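Long-range contacts in capsule biosynthesis protein CapD proenzyme (Bacillus anthracis, PDB 3G9K), which cleaves the poly-gamma-D-glutamate capsule and transfers it onto the side-chain amino group of meso-diaminopimelic acid in peptidoglycan: residues Lys133-Asp138 / Glu171-Thr176; Leu246-Leu251 / Arg276-Asp281. One frame throughout, in Å; residues are numbered along the deposited sequence.

In the fold
Both interactions belong to the larger, N-terminal piece of a self-processed gamma-glutamyltransferase, an Ntn-type enzyme whose two chains derive from one precursor. They lie on opposite sides of this chain's centre, with centres about 43 Å apart and nearest atoms about 26 Å apart, so neither touches the other. Interaction 1 is a tiny two-stranded antiparallel ladder in the helical part of the fold, partly open to solvent; it closes before interaction 2 begins along the chain. Interaction 2 is a buried helix pair near the strand 219-228, and through Tyr279 it also reaches the partner chain. As in other gamma-glutamyltransferases, the catalytic threonine probably begins that other chain.

Interaction 1 (Lys133-Asp138 / Glu171-Thr176); sequences KGFKVD and ETLIQT
Three backbone hydrogen bonds hold Phe135 and Val137 against Glu171 and Leu173. Phe135 and Leu173 exchange two: Leu173 N gives to Phe135 O at 2.9 Å, while Phe135 N reaches Leu173 O over a longer 3.2 Å. Val137 N closes the ladder on Glu171 O at 2.8 Å. CA-H...O contacts accompany them: Thr172 CA to Phe135 O and Lys136 CA to Glu171 O between the bonds, Gly134 CA to Leu173 O at the end.

This is a two-stranded antiparallel sheet, Phe135 and Leu173 its hydrogen-bonded pair and Lys136 and Thr172 the non-hydrogen-bonded one. Gly134, with positive phi, leads the chain out of helix 120-133, and its CA packs against Thr172 CG2 at 3.9 Å.

The apolar contacts gather on the buried face. The Phe135 ring and the Leu173 side chain run down that face next to each other; with chi1 at 72° the ring tucks in over its own backbone, and its CE2 sits 3.9 Å from Leu173 CD2. The Val137 side chain comes in across that of Leu173, CG1 3.6 Å from Leu173 CB, and Leu141 of helix 139-152 packs on both Phe135 and Leu173. Gln175 NE2 approaches the edge of the Phe135 ring, although its hydrogen bond goes to Val57 O.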
loop_
_atom_site.group_PDB
_atom_site.type_symbol
_atom_site.label_atom_id
_atom_site.label_comp_id
_atom_site.label_asym_id
_atom_site.label_seq_id
_atom_site.Cartn_x
_atom_site.Cartn_y
_atom_site.Cartn_z
ATOM N N LYS A 133 22.520 -1.828 -12.832
ATOM C CA LYS A 133 22.608 -1.101 -14.094
ATOM C C LYS A 133 21.994 0.289 -14.023
ATOM O O LYS A 133 22.379 1.164 -14.783
ATOM C CB LYS A 133 21.959 -1.902 -15.224
ATOM C CG LYS A 133 22.449 -3.338 -15.365
ATOM C CD LYS A 133 23.881 -3.431 -15.762
ATOM C CE LYS A 133 24.292 -4.878 -16.057
ATOM N NZ LYS A 133 23.648 -5.433 -17.312
ATOM N N GLY A 134 21.000 0.482 -13.153
ATOM C CA GLY A 134 20.409 1.795 -12.961
ATOM C C GLY A 134 19.021 1.898 -13.559
ATOM O O GLY A 134 18.555 0.988 -14.235
ATOM N N PHE A 135 18.356 3.013 -13.262
ATOM C CA PHE A 135 17.065 3.353 -13.864
ATOM C C PHE A 135 16.941 4.871 -13.920
ATOM O O PHE A 135 17.621 5.577 -13.196
ATOM C CB PHE A 135 15.910 2.770 -13.044
ATOM C CG PHE A 135 15.700 3.462 -11.752
ATOM C CD1 PHE A 135 14.693 4.420 -11.606
ATOM C CD2 PHE A 135 16.503 3.172 -10.669
ATOM C CE1 PHE A 135 14.503 5.077 -10.412
ATOM C CE2 PHE A 135 16.317 3.824 -9.474
ATOM C CZ PHE A 135 15.331 4.801 -9.354
ATOM N N LYS A 136 16.091 5.372 -14.808
ATOM C CA LYS A 136 15.944 6.815 -14.986
ATOM C C LYS A 136 15.069 7.372 -13.892
ATOM O O LYS A 136 13.926 6.927 -13.724
ATOM C CB LYS A 136 15.326 7.141 -16.352
ATOM C CG LYS A 136 16.394 7.369 -17.448
ATOM C CD LYS A 136 15.767 7.991 -18.736
ATOM C CE LYS A 136 15.291 9.458 -18.527
ATOM N NZ LYS A 136 14.373 10.004 -19.587
ATOM N N VAL A 137 15.585 8.335 -13.142
ATOM C CA VAL A 137 14.785 8.894 -12.060
ATOM C C VAL A 137 13.682 9.758 -12.674
ATOM O O VAL A 137 13.844 10.295 -13.773
ATOM C CB VAL A 137 15.630 9.612 -10.938
ATOM C CG1 VAL A 137 17.047 9.036 -10.834
ATOM C CG2 VAL A 137 15.678 11.081 -11.107
ATOM N N ASP A 138 12.543 9.809 -11.995
ATOM C CA ASP A 138 11.408 10.622 -12.424
ATOM C C ASP A 138 11.248 11.860 -11.559
ATOM O O ASP A 138 11.954 12.047 -10.561
ATOM C CB ASP A 138 10.103 9.800 -12.423
ATOM C CG ASP A 138 9.752 9.212 -11.068
ATOM O OD1 ASP A 138 10.463 9.419 -10.076
ATOM O OD2 ASP A 138 8.744 8.497 -10.995
ATOM N N GLU A 171 17.871 11.558 -14.962
ATOM C CA GLU A 171 19.222 11.065 -14.673
ATOM C C GLU A 171 19.153 9.587 -14.317
ATOM O O GLU A 171 18.132 9.130 -13.819
ATOM C CB GLU A 171 19.853 11.856 -13.515
ATOM C CG GLU A 171 20.154 13.312 -13.852
ATOM C CD GLU A 171 21.360 13.452 -14.762
ATOM O OE1 GLU A 171 22.483 13.163 -14.298
ATOM O OE2 GLU A 171 21.190 13.854 -15.934
ATOM N N THR A 172 20.227 8.850 -14.578
ATOM C CA THR A 172 20.298 7.437 -14.216
ATOM C C THR A 172 20.826 7.283 -12.787
ATOM O O THR A 172 21.920 7.757 -12.463
ATOM C CB THR A 172 21.186 6.649 -15.174
ATOM O OG1 THR A 172 20.616 6.694 -16.482
ATOM C CG2 THR A 172 21.329 5.186 -14.733
ATOM N N LEU A 173 20.015 6.679 -11.926
ATOM C CA LEU A 173 20.462 6.355 -10.571
ATOM C C LEU A 173 20.883 4.906 -10.495
ATOM O O LEU A 173 20.057 4.013 -10.737
ATOM C CB LEU A 173 19.318 6.603 -9.593
ATOM C CG LEU A 173 19.541 6.178 -8.143
ATOM C CD1 LEU A 173 20.763 6.889 -7.524
ATOM C CD2 LEU A 173 18.253 6.429 -7.384
ATOM N N ILE A 174 22.156 4.702 -10.134
ATOM C CA ILE A 174 22.802 3.409 -9.960
ATOM C C ILE A 174 22.997 3.188 -8.446
ATOM O O ILE A 174 23.398 4.111 -7.732
ATOM C CB ILE A 174 24.196 3.313 -10.641
ATOM C CG1 ILE A 174 24.049 3.356 -12.190
ATOM C CG2 ILE A 174 24.875 2.035 -10.202
ATOM C CD1 ILE A 174 25.411 3.624 -13.040
ATOM N N GLN A 175 22.623 1.994 -7.977
ATOM C CA GLN A 175 22.631 1.630 -6.533
ATOM C C GLN A 175 23.450 0.352 -6.267
ATOM O O GLN A 175 22.904 -0.734 -5.985
ATOM C CB GLN A 175 21.179 1.485 -5.990
ATOM C CG GLN A 175 20.381 2.788 -5.947
ATOM C CD GLN A 175 18.964 2.619 -5.480
ATOM O OE1 GLN A 175 18.650 2.803 -4.303
ATOM N NE2 GLN A 175 18.091 2.278 -6.410
ATOM N N THR A 176 24.771 0.514 -6.340
ATOM C CA THR A 176 25.729 -0.556 -6.184
ATOM C C THR A 176 25.698 -1.300 -4.855
ATOM O O THR A 176 25.700 -2.523 -4.853
ATOM C CB THR A 176 27.125 -0.034 -6.439
ATOM O OG1 THR A 176 27.151 0.459 -7.785
ATOM C CG2 THR A 176 28.160 -1.139 -6.256
#

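Interaction 2 (Leu246-Leu251 / Arg276-Asp281); sequences LQMLKL and RIAYQD
A water joins Gln247 to Ala278, donating to Gln247 OE1 at 2.7 Å and to Ala278 O at 3.0 Å, and so bridges a side chain of one helix and a backbone carbonyl of the other. The same amide is held at its other end by Met299 O, which accepts from Gln247 NE2. That nitrogen also lies 3.5 Å from Asp281 OD2, amide and carboxylate nearly perpendicular; this pair is not a hydrogen bond, and Asp281 OD2 bonds to Tyr304 OH.

Ala278 is where the helices come closest: its methyl meets Met248 CG at 3.5 Å, a tight carbon pair. The straight chi2 (-179°) of this selenomethionine carries SE out to the edge of the Tyr279 ring, near its plane, 3.9 Å from CE2, a Met-aromatic contact. At the far end Leu251 CD1 touches Ile277 CG2 at 4.2 Å.

The axes of segments 246-251 and 276-281 approach to 9.4 Å, their directions 148° apart. Ile274 of helix 264-284 adds to the packing on Met248 and Leu251. Tyr279 stacks on Phe59 of the partner chain, and Tyr279 OH hydrogen-bonds to Asn80 O of that chain. Helix 302-306 packs against Gln247 and Lys250, while Leu246 and Leu249 rest on Tyr228 of strand 219-228.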
loop_
_atom_site.group_PDB
_atom_site.type_symbol
_atom_site.label_atom_id
_atom_site.label_comp_id
_atom_site.label_asym_id
_atom_site.label_seq_id
_atom_site.Cartn_x
_atom_site.Cartn_y
_atom_site.Cartn_z
ATOM N N LEU A 246 -14.240 -1.587 5.750
ATOM C CA LEU A 246 -15.491 -2.288 5.450
ATOM C C LEU A 246 -16.714 -1.781 6.263
ATOM O O LEU A 246 -17.822 -1.699 5.747
ATOM C CB LEU A 246 -15.320 -3.790 5.709
ATOM C CG LEU A 246 -15.910 -4.774 4.704
ATOM C CD1 LEU A 246 -15.960 -6.183 5.298
ATOM C CD2 LEU A 246 -17.209 -4.347 4.082
ATOM N N GLN A 247 -16.503 -1.503 7.538
ATOM C CA GLN A 247 -17.484 -0.778 8.335
ATOM C C GLN A 247 -17.950 0.532 7.675
ATOM O O GLN A 247 -19.162 0.798 7.587
ATOM C CB GLN A 247 -16.903 -0.453 9.716
ATOM C CG GLN A 247 -16.742 -1.653 10.615
ATOM C CD GLN A 247 -16.035 -1.323 11.919
ATOM O OE1 GLN A 247 -15.368 -0.286 12.040
ATOM N NE2 GLN A 247 -16.197 -2.209 12.929
HETATM N N MSE A 248 -17.004 1.320 7.241
HETATM C CA MSE A 248 -17.293 2.582 6.563
HETATM C C MSE A 248 -18.051 2.391 5.245
HETATM O O MSE A 248 -18.983 3.142 4.953
HETATM C CB MSE A 248 -16.018 3.385 6.334
HETATM C CG MSE A 248 -15.452 4.032 7.584
HETATM SE SE MSE A 248 -13.871 5.082 7.306
HETATM C CE MSE A 248 -14.514 6.331 5.990
ATOM N N LEU A 249 -17.622 1.414 4.444
ATOM C CA LEU A 249 -18.336 1.081 3.217
ATOM C C LEU A 249 -19.779 0.677 3.537
ATOM O O LEU A 249 -20.699 1.133 2.874
ATOM C CB LEU A 249 -17.643 -0.051 2.456
ATOM C CG LEU A 249 -16.272 0.261 1.813
ATOM C CD1 LEU A 249 -15.628 -1.036 1.340
ATOM C CD2 LEU A 249 -16.376 1.281 0.636
ATOM N N LYS A 250 -19.947 -0.195 4.537
ATOM C CA LYS A 250 -21.271 -0.698 4.912
ATOM C C LYS A 250 -22.148 0.410 5.517
ATOM O O LYS A 250 -23.324 0.534 5.150
ATOM C CB LYS A 250 -21.150 -1.898 5.831
ATOM C CG LYS A 250 -20.610 -3.136 5.145
ATOM C CD LYS A 250 -20.579 -4.312 6.092
ATOM C CE LYS A 250 -21.987 -4.898 6.290
ATOM N NZ LYS A 250 -22.471 -5.719 5.140
ATOM N N LEU A 251 -21.576 1.218 6.405
ATOM C CA LEU A 251 -22.219 2.455 6.865
ATOM C C LEU A 251 -22.664 3.396 5.726
ATOM O O LEU A 251 -23.772 3.936 5.770
ATOM C CB LEU A 251 -21.301 3.194 7.847
ATOM C CG LEU A 251 -21.234 2.605 9.277
ATOM C CD1 LEU A 251 -20.030 3.124 10.086
ATOM C CD2 LEU A 251 -22.563 2.916 10.005
ATOM N N ARG A 276 -15.696 9.080 11.604
ATOM C CA ARG A 276 -15.389 9.190 13.036
ATOM C C ARG A 276 -16.076 8.067 13.821
ATOM O O ARG A 276 -15.487 7.531 14.735
ATOM C CB ARG A 276 -15.655 10.589 13.603
ATOM C CG ARG A 276 -17.075 10.999 13.672
ATOM C CD ARG A 276 -17.370 11.939 14.864
ATOM N NE ARG A 276 -18.820 12.107 14.879
ATOM C CZ ARG A 276 -19.486 13.075 14.248
ATOM N NH1 ARG A 276 -18.849 14.057 13.630
ATOM N NH2 ARG A 276 -20.811 13.096 14.283
ATOM N N ILE A 277 -17.269 7.646 13.415
ATOM C CA ILE A 277 -17.876 6.463 14.034
ATOM C C ILE A 277 -16.921 5.273 13.943
ATOM O O ILE A 277 -16.558 4.677 14.943
ATOM C CB ILE A 277 -19.211 6.060 13.382
ATOM C CG1 ILE A 277 -20.300 7.089 13.708
ATOM C CG2 ILE A 277 -19.656 4.706 13.909
ATOM C CD1 ILE A 277 -21.601 6.902 12.915
ATOM N N ALA A 278 -16.495 4.950 12.728
ATOM C CA ALA A 278 -15.625 3.802 12.521
ATOM C C ALA A 278 -14.265 3.967 13.208
ATOM O O ALA A 278 -13.768 3.019 13.816
ATOM C CB ALA A 278 -15.450 3.538 11.038
ATOM N N TYR A 279 -13.662 5.153 13.113
ATOM C CA TYR A 279 -12.364 5.391 13.756
ATOM C C TYR A 279 -12.483 5.248 15.267
ATOM O O TYR A 279 -11.588 4.707 15.921
ATOM C CB TYR A 279 -11.799 6.765 13.424
ATOM C CG TYR A 279 -11.105 6.862 12.064
ATOM C CD1 TYR A 279 -9.828 7.416 11.954
ATOM C CD2 TYR A 279 -11.725 6.402 10.897
ATOM C CE1 TYR A 279 -9.195 7.520 10.724
ATOM C CE2 TYR A 279 -11.093 6.500 9.654
ATOM C CZ TYR A 279 -9.840 7.069 9.573
ATOM O OH TYR A 279 -9.206 7.172 8.349
ATOM N N GLN A 280 -13.597 5.729 15.817
ATOM C CA GLN A 280 -13.877 5.541 17.243
ATOM C C GLN A 280 -13.876 4.060 17.629
ATOM O O GLN A 280 -13.153 3.635 18.540
ATOM C CB GLN A 280 -15.226 6.164 17.601
ATOM C CG GLN A 280 -15.186 7.674 17.718
ATOM C CD GLN A 280 -16.519 8.259 18.146
ATOM O OE1 GLN A 280 -17.501 7.524 18.376
ATOM N NE2 GLN A 280 -16.570 9.584 18.253
ATOM N N ASP A 281 -14.697 3.289 16.923
ATOM C CA ASP A 281 -14.809 1.843 17.109
ATOM C C ASP A 281 -13.447 1.123 17.083
ATOM O O ASP A 281 -13.227 0.170 17.831
ATOM C CB ASP A 281 -15.714 1.264 16.010
ATOM C CG ASP A 281 -16.460 0.030 16.456
ATOM O OD1 ASP A 281 -17.582 0.177 16.975
ATOM O OD2 ASP A 281 -15.941 -1.086 16.274
HETATM O O HOH W 1 -12.930 0.229 12.976
#